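Local coordinates for protein formiminoglutamase (PDB 4MYK) that hydrolyses N-formimino-L-glutamate to L-glutamate and formamide as a manganese-dependent enzyme of the arginase family, at residues Ile89-Thr93 with Leu94-His98; Lys104-Thr107 with Val108-Gly112; Val254-Ser257 with Ala258-Phe262; Arg212-Ala216 with Val217-Glu221. The protein carries 1 engineered substitution. One frame throughout, in Å; residues are numbered along the deposited sequence.

How the contacts relate
Contacts 1 and 2 come first along the chain and share helix 94-110: residues 89-98 turn from the loop after strand 83-88 into its start, and residues 104-112 close its last turns ahead of strand 114-119. They touch where Ile89 CD1 packs on Lys104 CB at 4.0 Å. Contact 4 (212-221) follows, the bend from helix 208-214 into helix 216-227, and then contact 3 (254-262), which starts helix 258-270. All four are in series; none nests or crosses another. Contacts 3 and 4, their centres about 11 Å apart, meet through a salt bridge of Glu260 OE1 with Arg212 NH1 (2.9 Å), across the chain's centre from contacts 1 and 2.

Contact 1: residues Ile89-Thr93 with Leu94-His98; sequences ITAST and LEEAH
Ser92 OG donates to Glu96 OE1 at 3.1 Å, meeting the carboxylate oxygen nearly along its C-O axis. Glu96 reaches it with a straight chain, CG set trans to the backbone N (chi1 -180°) and the rest extended, and on the way its CG passes Ala91 CB at 3.9 Å. Thr93, the N-cap of helix 94-110, turns OG1 over the first turn (chi1 63°) and accepts a weak, long bond from Glu96 N at 3.4 Å. The side chains of Thr93 and Glu96 cross at about a right angle, OG1 resting against Glu96 CB. The first regular helical bond runs from Ala97 N to Thr93 O at 3.1 Å. Glu95 bends at chi2, bringing OE1 back alongside Thr93 CB at 3.9 Å. Behind these polar groups Ala91 CB makes an apolar contact with Ala97 CB at 3.7 Å, and the Ile89 CG2 methyl lies against the backbone carbonyl Ala97 O at 3.4 Å. Ile89 and Ala97 are buried and both pack on strand 32-37, at Phe37, while the hydroxyl of Tyr39 is hydrogen-bonded to Ile89 O. Ser92 thus holds the glutamate carboxylate and Thr93 weakly caps the N-H of Glu96, an N-cap in the beta-alpha-beta crossover that leads from the outermost strand 83-88 to strand 114-119 in the arginase/deacetylase fold.

Contact 2: residues Lys104-Thr107 with Val108-Gly112; sequences KVFT and VLARG
Phe106 and Ala110 meet one turn apart because chi1 of 173° carries the phenyl ring opposite the backbone N, where Ala110 CB comes over one face, off toward the rim, in a CH-pi contact 4.2 Å from the ring centroid. Thr107 has the other torsion that matters, 68°, which folds OG1 back to donate to Lys104 O at 2.7 Å. The same oxygen takes the nearly straight bond from Val108 N (3.2 Å, 174°), both donors arriving from one face of its carbonyl plane. These are the last turns of helix 94-110 before strand 114-119 of the central parallel sheet; the bonding frays at Arg111 N, whose bond to Thr107 O is weak, and Gly112 follows with positive phi. On the buried side Val105 and Leu109 lie side by side, pointing the same way, with CG1 and CD1 4.1 Å apart, and pack on helix 125-135 and Pro115. On the other side a water donates to Thr107 OG1 at 2.8 Å and accepts from Arg111 NH1 in the guanidinium plane (3.2 Å), and weakly from Lys104 NZ. Both cations form salt bridges to Glu27, whose carboxylate probably offsets their like charges.

Contact 3: residues Val254-Ser257 with Ala258-Phe262; sequences VGLS and AQEAF
Ser257 and Glu260 form a capping box at the start of helix 258-270, each side chain serving the other residue's backbone N-H. The stronger half is Ser257 N to Glu260 OE1, 2.7 Å and 167°, on the anti side of the carboxylate and 19° out of its plane. The return bond, Glu260 N to Ser257 OG, is long and weak at 3.3 Å, and OG in turn donates weakly to OE1. Serine places its hydroxyl between the backbone N and the carbonyl carbon (chi1 67°), while Glu260, extended beyond CG, stretches back past the helix start, its CG 3.2 Å from Ser257 OG. The first regular backbone bond is Ala261 N to Ser257 O at 3.0 Å. Arg212 NH1 forms a salt bridge with the same OE1 that accepts from Ser257 N; together with the helix N-terminus it would probably hold the glutamate ionised.

Apolar packing adjoins the capping box. Leu256 crosses Glu260 at about a right angle and is buried against Phe235 and helix 208-214, its side chain about 9 Å from those of the manganese ligands Asp146 and Asp236. Val254 belongs to the subunit interface: it packs on Gln259 of a neighbouring subunit, while Val254 of another packs on Ala258, Gln259 and Phe262. Glu260 OE1 also lies 3.3 Å from the backbone carbon Leu256 CA.

Contact 4: residues Arg212-Ala216 with Val217-Glu221; sequences RKKGA and VAALE
Gly215 leaves the helical run with phi 100° and psi 133°, bending the chain from helix 208-214 into helix 216-227, and as N-cap it brings only its backbone to the new helix. Its carbonyl takes the first bond, Ala219 N to Gly215 O at 2.9 Å and 162°, met nearly along the axis of the C=O. Leu220 N to Ala216 O follows at 2.8 Å. Two alanine methyls lie against carbonyl oxygens: Ala219 CB 3.3 Å from Gly215 O, and Ala218 CB 3.7 Å from Lys214 O, across the bend. Lys214 leans toward the new helix, CB meeting Ala219 CB at 4.2 Å, and its extended chain carries NZ to a salt bridge with Asp222 of helix 216-227. Leu220 CB lies 3.3 Å from Ala216 O. Buried Ala216 touches Glu260 CB with its own CB at 4.0 Å. Around the bend, Val217 and Leu220 pack on helix 258-270, at Asp263, Leu267 and Met264, whereas Ala219 rests on Val211 of helix 208-214 and, with Leu220, on Phe183 of strand 180-185.

Contact 1: residues Ile89-Thr93 with Leu94-His98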
loop_
_atom_site.group_PDB
_atom_site.type_symbol
_atom_site.label_atom_id
_atom_site.label_comp_id
_atom_site.label_asym_id
_atom_site.label_seq_id
_atom_site.Cartn_x
_atom_site.Cartn_y
_atom_site.Cartn_z
ATOM N N ILE A 89 31.884 7.716 -5.526
ATOM C CA ILE A 89 32.586 8.953 -5.811
ATOM C C ILE A 89 32.822 9.675 -4.492
ATOM O O ILE A 89 31.874 10.123 -3.851
ATOM C CB ILE A 89 31.754 9.862 -6.737
ATOM C CG1 ILE A 89 31.532 9.187 -8.090
ATOM C CG2 ILE A 89 32.436 11.205 -6.921
ATOM C CD1 ILE A 89 32.818 8.792 -8.797
ATOM N N THR A 90 34.080 9.780 -4.077
ATOM C CA THR A 90 34.399 10.436 -2.813
ATOM C C THR A 90 35.317 11.621 -3.023
ATOM O O THR A 90 36.223 11.568 -3.849
ATOM C CB THR A 90 35.072 9.473 -1.836
ATOM O OG1 THR A 90 35.920 8.581 -2.571
ATOM C CG2 THR A 90 34.019 8.675 -1.066
ATOM N N ALA A 91 35.086 12.684 -2.262
ATOM C CA ALA A 91 35.817 13.930 -2.448
ATOM C C ALA A 91 35.821 14.773 -1.171
ATOM O O ALA A 91 34.906 14.677 -0.348
ATOM C CB ALA A 91 35.215 14.716 -3.601
ATOM N N SER A 92 36.847 15.606 -1.014
ATOM C CA SER A 92 36.984 16.433 0.186
ATOM C C SER A 92 35.905 17.520 0.279
ATOM O O SER A 92 35.463 17.868 1.370
ATOM C CB SER A 92 38.380 17.058 0.255
ATOM O OG SER A 92 38.522 18.133 -0.659
ATOM N N THR A 93 35.496 18.060 -0.868
ATOM C CA THR A 93 34.424 19.054 -0.911
ATOM C C THR A 93 33.299 18.547 -1.782
ATOM O O THR A 93 33.488 17.650 -2.592
ATOM C CB THR A 93 34.884 20.420 -1.479
ATOM O OG1 THR A 93 35.300 20.267 -2.842
ATOM C CG2 THR A 93 36.027 21.011 -0.652
ATOM N N LEU A 94 32.130 19.149 -1.627
ATOM C CA LEU A 94 30.928 18.696 -2.324
ATOM C C LEU A 94 30.949 18.979 -3.831
ATOM O O LEU A 94 30.597 18.127 -4.647
ATOM C CB LEU A 94 29.703 19.350 -1.697
ATOM C CG LEU A 94 28.399 18.700 -2.099
ATOM C CD1 LEU A 94 28.320 17.286 -1.514
ATOM C CD2 LEU A 94 27.270 19.575 -1.617
ATOM N N GLU A 95 31.360 20.188 -4.186
ATOM C CA GLU A 95 31.462 20.591 -5.576
ATOM C C GLU A 95 32.505 19.744 -6.288
ATOM O O GLU A 95 32.374 19.452 -7.471
ATOM C CB GLU A 95 31.826 22.072 -5.667
ATOM C CG GLU A 95 30.898 22.984 -4.868
ATOM C CD GLU A 95 31.112 22.878 -3.360
ATOM O OE1 GLU A 95 32.286 22.908 -2.920
ATOM O OE2 GLU A 95 30.108 22.768 -2.614
ATOM N N GLU A 96 33.547 19.347 -5.573
ATOM C CA GLU A 96 34.536 18.455 -6.160
ATOM C C GLU A 96 33.927 17.071 -6.405
ATOM O O GLU A 96 34.195 16.438 -7.426
ATOM C CB GLU A 96 35.769 18.361 -5.269
ATOM C CG GLU A 96 36.860 17.458 -5.800
ATOM C CD GLU A 96 38.032 17.380 -4.848
ATOM O OE1 GLU A 96 37.871 17.813 -3.684
ATOM O OE2 GLU A 96 39.105 16.895 -5.261
ATOM N N ALA A 97 33.102 16.607 -5.471
ATOM C CA ALA A 97 32.401 15.336 -5.638
ATOM C C ALA A 97 31.499 15.393 -6.861
ATOM O O ALA A 97 31.321 14.406 -7.562
ATOM C CB ALA A 97 31.589 15.010 -4.396
ATOM N N HIS A 98 30.933 16.561 -7.117
ATOM C CA HIS A 98 30.135 16.774 -8.311
ATOM C C HIS A 98 30.970 16.673 -9.569
ATOM O O HIS A 98 30.534 16.132 -10.582
ATOM C CB HIS A 98 29.487 18.149 -8.255
ATOM C CG HIS A 98 28.263 18.188 -7.405
ATOM N ND1 HIS A 98 27.006 18.382 -7.927
ATOM C CD2 HIS A 98 28.098 18.013 -6.073
ATOM C CE1 HIS A 98 26.118 18.349 -6.949
ATOM N NE2 HIS A 98 26.754 18.123 -5.816
#

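Contact 2: residues Lys104-Thr107 with Val108-Gly112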
loop_
_atom_site.group_PDB
_atom_site.type_symbol
_atom_site.label_atom_id
_atom_site.label_comp_id
_atom_site.label_asym_id
_atom_site.label_seq_id
_atom_site.Cartn_x
_atom_site.Cartn_y
_atom_site.Cartn_z
ATOM N N LYS A 104 33.391 10.980 -14.253
ATOM C CA LYS A 104 33.333 9.520 -14.249
ATOM C C LYS A 104 32.231 8.976 -15.144
ATOM O O LYS A 104 32.454 8.065 -15.915
ATOM C CB LYS A 104 33.126 9.008 -12.821
ATOM C CG LYS A 104 32.987 7.495 -12.720
ATOM C CD LYS A 104 34.179 6.806 -13.319
ATOM C CE LYS A 104 34.237 5.364 -12.881
ATOM N NZ LYS A 104 35.581 4.783 -13.141
ATOM N N VAL A 105 31.033 9.527 -15.018
ATOM C CA VAL A 105 29.926 9.128 -15.872
ATOM C C VAL A 105 30.277 9.358 -17.341
ATOM O O VAL A 105 29.975 8.522 -18.200
ATOM C CB VAL A 105 28.631 9.895 -15.508
ATOM C CG1 VAL A 105 27.519 9.592 -16.515
ATOM C CG2 VAL A 105 28.195 9.546 -14.095
ATOM N N PHE A 106 30.924 10.487 -17.628
ATOM C CA PHE A 106 31.315 10.806 -18.998
ATOM C C PHE A 106 32.241 9.756 -19.595
ATOM O O PHE A 106 32.022 9.291 -20.713
ATOM C CB PHE A 106 31.996 12.163 -19.098
ATOM C CG PHE A 106 32.557 12.435 -20.467
ATOM C CD1 PHE A 106 31.723 12.812 -21.510
ATOM C CD2 PHE A 106 33.910 12.273 -20.724
ATOM C CE1 PHE A 106 32.225 13.042 -22.775
ATOM C CE2 PHE A 106 34.418 12.510 -21.990
ATOM C CZ PHE A 106 33.571 12.894 -23.017
ATOM N N THR A 107 33.279 9.394 -18.848
ATOM C CA THR A 107 34.220 8.375 -19.302
ATOM C C THR A 107 33.505 7.067 -19.662
ATOM O O THR A 107 33.732 6.515 -20.735
ATOM C CB THR A 107 35.369 8.145 -18.281
ATOM O OG1 THR A 107 34.858 7.544 -17.086
ATOM C CG2 THR A 107 36.034 9.464 -17.924
ATOM N N VAL A 108 32.624 6.590 -18.783
ATOM C CA VAL A 108 31.835 5.386 -19.075
ATOM C C VAL A 108 31.000 5.581 -20.340
ATOM O O VAL A 108 30.910 4.689 -21.184
ATOM C CB VAL A 108 30.908 4.970 -17.896
ATOM C CG1 VAL A 108 30.040 3.799 -18.300
ATOM C CG2 VAL A 108 31.722 4.592 -16.689
ATOM N N LEU A 109 30.401 6.765 -20.453
ATOM C CA LEU A 109 29.612 7.144 -21.621
ATOM C C LEU A 109 30.473 7.164 -22.883
ATOM O O LEU A 109 30.136 6.546 -23.892
ATOM C CB LEU A 109 28.974 8.524 -21.424
ATOM C CG LEU A 109 27.729 8.690 -20.550
ATOM C CD1 LEU A 109 27.287 10.150 -20.571
ATOM C CD2 LEU A 109 26.618 7.778 -21.038
ATOM N N ALA A 110 31.587 7.883 -22.803
ATOM C CA ALA A 110 32.514 8.040 -23.919
ATOM C C ALA A 110 32.943 6.717 -24.554
ATOM O O ALA A 110 33.239 6.671 -25.747
ATOM C CB ALA A 110 33.739 8.845 -23.477
ATOM N N ARG A 111 32.985 5.640 -23.777
ATOM C CA ARG A 111 33.484 4.376 -24.329
ATOM C C ARG A 111 32.363 3.427 -24.692
ATOM O O ARG A 111 32.599 2.267 -25.004
ATOM C CB ARG A 111 34.470 3.680 -23.383
ATOM C CG ARG A 111 33.822 2.796 -22.359
ATOM C CD ARG A 111 34.851 2.051 -21.533
ATOM N NE ARG A 111 34.200 1.425 -20.388
ATOM C CZ ARG A 111 34.148 1.972 -19.181
ATOM N NH1 ARG A 111 34.740 3.136 -18.966
ATOM N NH2 ARG A 111 33.519 1.351 -18.196
ATOM N N GLY A 112 31.134 3.919 -24.638
ATOM C CA GLY A 112 29.996 3.109 -25.027
ATOM C C GLY A 112 29.351 2.272 -23.937
ATOM O O GLY A 112 28.351 1.615 -24.195
HETATM O O HOH W 1 35.841 4.926 -16.589
#

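Contact 3: residues Val254-Ser257 with Ala258-Phe262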
loop_
_atom_site.group_PDB
_atom_site.type_symbol
_atom_site.label_atom_id
_atom_site.label_comp_id
_atom_site.label_asym_id
_atom_site.label_seq_id
_atom_site.Cartn_x
_atom_site.Cartn_y
_atom_site.Cartn_z
ATOM N N VAL A 254 0.693 9.839 -2.380
ATOM C CA VAL A 254 0.323 9.120 -3.598
ATOM C C VAL A 254 1.525 9.072 -4.539
ATOM O O VAL A 254 2.528 9.766 -4.320
ATOM C CB VAL A 254 -0.884 9.753 -4.333
ATOM C CG1 VAL A 254 -2.163 9.536 -3.558
ATOM C CG2 VAL A 254 -0.653 11.231 -4.580
ATOM N N GLY A 255 1.413 8.254 -5.585
ATOM C CA GLY A 255 2.481 8.105 -6.551
ATOM C C GLY A 255 2.556 6.716 -7.156
ATOM O O GLY A 255 1.657 5.892 -6.992
ATOM N N LEU A 256 3.648 6.462 -7.863
ATOM C CA LEU A 256 3.806 5.238 -8.623
ATOM C C LEU A 256 3.850 4.028 -7.708
ATOM O O LEU A 256 4.412 4.085 -6.623
ATOM C CB LEU A 256 5.082 5.309 -9.473
ATOM C CG LEU A 256 5.153 6.399 -10.554
ATOM C CD1 LEU A 256 6.539 6.454 -11.131
ATOM C CD2 LEU A 256 4.100 6.186 -11.659
ATOM N N SER A 257 3.264 2.925 -8.143
ATOM C CA SER A 257 3.393 1.706 -7.370
ATOM C C SER A 257 4.731 1.041 -7.700
ATOM O O SER A 257 5.382 1.373 -8.695
ATOM C CB SER A 257 2.232 0.755 -7.653
ATOM O OG SER A 257 2.285 0.269 -8.979
ATOM N N ALA A 258 5.146 0.109 -6.854
ATOM C CA ALA A 258 6.383 -0.615 -7.094
ATOM C C ALA A 258 6.339 -1.354 -8.443
ATOM O O ALA A 258 7.300 -1.297 -9.205
ATOM C CB ALA A 258 6.697 -1.582 -5.911
ATOM N N GLN A 259 5.222 -2.016 -8.748
ATOM C CA GLN A 259 5.070 -2.719 -10.033
ATOM C C GLN A 259 5.217 -1.784 -11.240
ATOM O O GLN A 259 5.848 -2.135 -12.236
ATOM C CB GLN A 259 3.723 -3.445 -10.106
ATOM C CG GLN A 259 3.631 -4.453 -11.250
ATOM C CD GLN A 259 4.775 -5.467 -11.228
ATOM O OE1 GLN A 259 4.924 -6.237 -10.276
ATOM N NE2 GLN A 259 5.580 -5.475 -12.281
ATOM N N GLU A 260 4.615 -0.602 -11.150
ATOM C CA GLU A 260 4.748 0.402 -12.203
ATOM C C GLU A 260 6.207 0.794 -12.378
ATOM O O GLU A 260 6.707 0.852 -13.501
ATOM C CB GLU A 260 3.913 1.636 -11.873
ATOM C CG GLU A 260 2.419 1.404 -11.961
ATOM C CD GLU A 260 1.647 2.618 -11.509
ATOM O OE1 GLU A 260 2.063 3.234 -10.499
ATOM O OE2 GLU A 260 0.636 2.966 -12.163
ATOM N N ALA A 261 6.879 1.052 -11.260
ATOM C CA ALA A 261 8.298 1.373 -11.257
ATOM C C ALA A 261 9.107 0.297 -11.985
ATOM O O ALA A 261 9.876 0.606 -12.895
ATOM C CB ALA A 261 8.793 1.551 -9.834
ATOM N N PHE A 262 8.930 -0.961 -11.587
ATOM C CA PHE A 262 9.595 -2.087 -12.240
ATOM C C PHE A 262 9.297 -2.103 -13.735
ATOM O O PHE A 262 10.209 -2.194 -14.557
ATOM C CB PHE A 262 9.114 -3.412 -11.664
ATOM C CG PHE A 262 9.426 -3.594 -10.220
ATOM C CD1 PHE A 262 10.207 -2.675 -9.546
ATOM C CD2 PHE A 262 8.936 -4.692 -9.530
ATOM C CE1 PHE A 262 10.497 -2.847 -8.205
ATOM C CE2 PHE A 262 9.217 -4.874 -8.198
ATOM C CZ PHE A 262 10.002 -3.950 -7.528
#

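Contact 4: residues Arg212-Ala216 with Val217-Glu221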
loop_
_atom_site.group_PDB
_atom_site.type_symbol
_atom_site.label_atom_id
_atom_site.label_comp_id
_atom_site.label_asym_id
_atom_site.label_seq_id
_atom_site.Cartn_x
_atom_site.Cartn_y
_atom_site.Cartn_z
ATOM N N ARG A 212 -1.112 7.668 -14.750
ATOM C CA ARG A 212 -2.003 6.645 -14.245
ATOM C C ARG A 212 -3.162 6.432 -15.213
ATOM O O ARG A 212 -3.612 5.302 -15.398
ATOM C CB ARG A 212 -2.520 7.031 -12.864
ATOM C CG ARG A 212 -1.436 7.252 -11.820
ATOM C CD ARG A 212 -1.926 6.725 -10.491
ATOM N NE ARG A 212 -2.337 5.342 -10.686
ATOM C CZ ARG A 212 -1.588 4.291 -10.365
ATOM N NH1 ARG A 212 -0.402 4.475 -9.771
ATOM N NH2 ARG A 212 -2.044 3.059 -10.612
ATOM N N LYS A 213 -3.625 7.517 -15.834
ATOM C CA LYS A 213 -4.703 7.459 -16.813
ATOM C C LYS A 213 -4.326 6.593 -18.016
ATOM O O LYS A 213 -5.115 5.739 -18.439
ATOM C CB LYS A 213 -5.062 8.867 -17.284
ATOM C CG LYS A 213 -6.491 9.054 -17.762
ATOM C CD LYS A 213 -6.598 10.360 -18.548
ATOM C CE LYS A 213 -5.772 11.490 -17.896
ATOM N NZ LYS A 213 -5.156 12.470 -18.862
ATOM N N LYS A 214 -3.119 6.806 -18.545
ATOM C CA LYS A 214 -2.634 6.086 -19.732
ATOM C C LYS A 214 -2.054 4.706 -19.451
ATOM O O LYS A 214 -2.006 3.866 -20.334
ATOM C CB LYS A 214 -1.551 6.884 -20.448
ATOM C CG LYS A 214 -1.936 8.281 -20.862
ATOM C CD LYS A 214 -0.844 8.862 -21.742
ATOM C CE LYS A 214 -0.951 10.365 -21.856
ATOM N NZ LYS A 214 0.199 10.898 -22.640
ATOM N N GLY A 215 -1.593 4.482 -18.228
ATOM C CA GLY A 215 -0.754 3.338 -17.938
ATOM C C GLY A 215 0.663 3.863 -17.909
ATOM O O GLY A 215 1.059 4.624 -18.788
ATOM N N ALA A 216 1.423 3.482 -16.891
ATOM C CA ALA A 216 2.740 4.075 -16.670
ATOM C C ALA A 216 3.696 3.816 -17.832
ATOM O O ALA A 216 4.388 4.717 -18.298
ATOM C CB ALA A 216 3.338 3.575 -15.366
ATOM N N VAL A 217 3.715 2.574 -18.301
ATOM C CA VAL A 217 4.605 2.179 -19.383
ATOM C C VAL A 217 4.263 2.913 -20.684
ATOM O O VAL A 217 5.157 3.433 -21.352
ATOM C CB VAL A 217 4.617 0.632 -19.564
ATOM C CG1 VAL A 217 5.239 0.238 -20.888
ATOM C CG2 VAL A 217 5.349 -0.029 -18.406
ATOM N N ALA A 218 2.972 2.969 -21.023
ATOM C CA ALA A 218 2.497 3.703 -22.200
ATOM C C ALA A 218 2.801 5.198 -22.104
ATOM O O ALA A 218 3.206 5.826 -23.080
ATOM C CB ALA A 218 1.002 3.490 -22.397
ATOM N N ALA A 219 2.581 5.765 -20.926
ATOM C CA ALA A 219 2.897 7.158 -20.683
ATOM C C ALA A 219 4.395 7.389 -20.838
ATOM O O ALA A 219 4.813 8.386 -21.412
ATOM C CB ALA A 219 2.443 7.558 -19.287
ATOM N N LEU A 220 5.196 6.461 -20.314
ATOM C CA LEU A 220 6.656 6.539 -20.426
ATOM C C LEU A 220 7.163 6.320 -21.862
ATOM O O LEU A 220 8.187 6.861 -22.248
ATOM C CB LEU A 220 7.329 5.543 -19.482
ATOM C CG LEU A 220 8.858 5.575 -19.484
ATOM C CD1 LEU A 220 9.351 6.935 -19.068
ATOM C CD2 LEU A 220 9.393 4.533 -18.555
ATOM N N GLU A 221 6.455 5.519 -22.648
ATOM C CA GLU A 221 6.763 5.405 -24.069
ATOM C C GLU A 221 6.620 6.766 -24.720
ATOM O O GLU A 221 7.502 7.230 -25.448
ATOM C CB GLU A 221 5.837 4.397 -24.741
ATOM C CG GLU A 221 6.241 2.963 -24.465
ATOM C CD GLU A 221 5.202 1.956 -24.918
ATOM O OE1 GLU A 221 4.060 2.363 -25.224
ATOM O OE2 GLU A 221 5.532 0.751 -24.951
#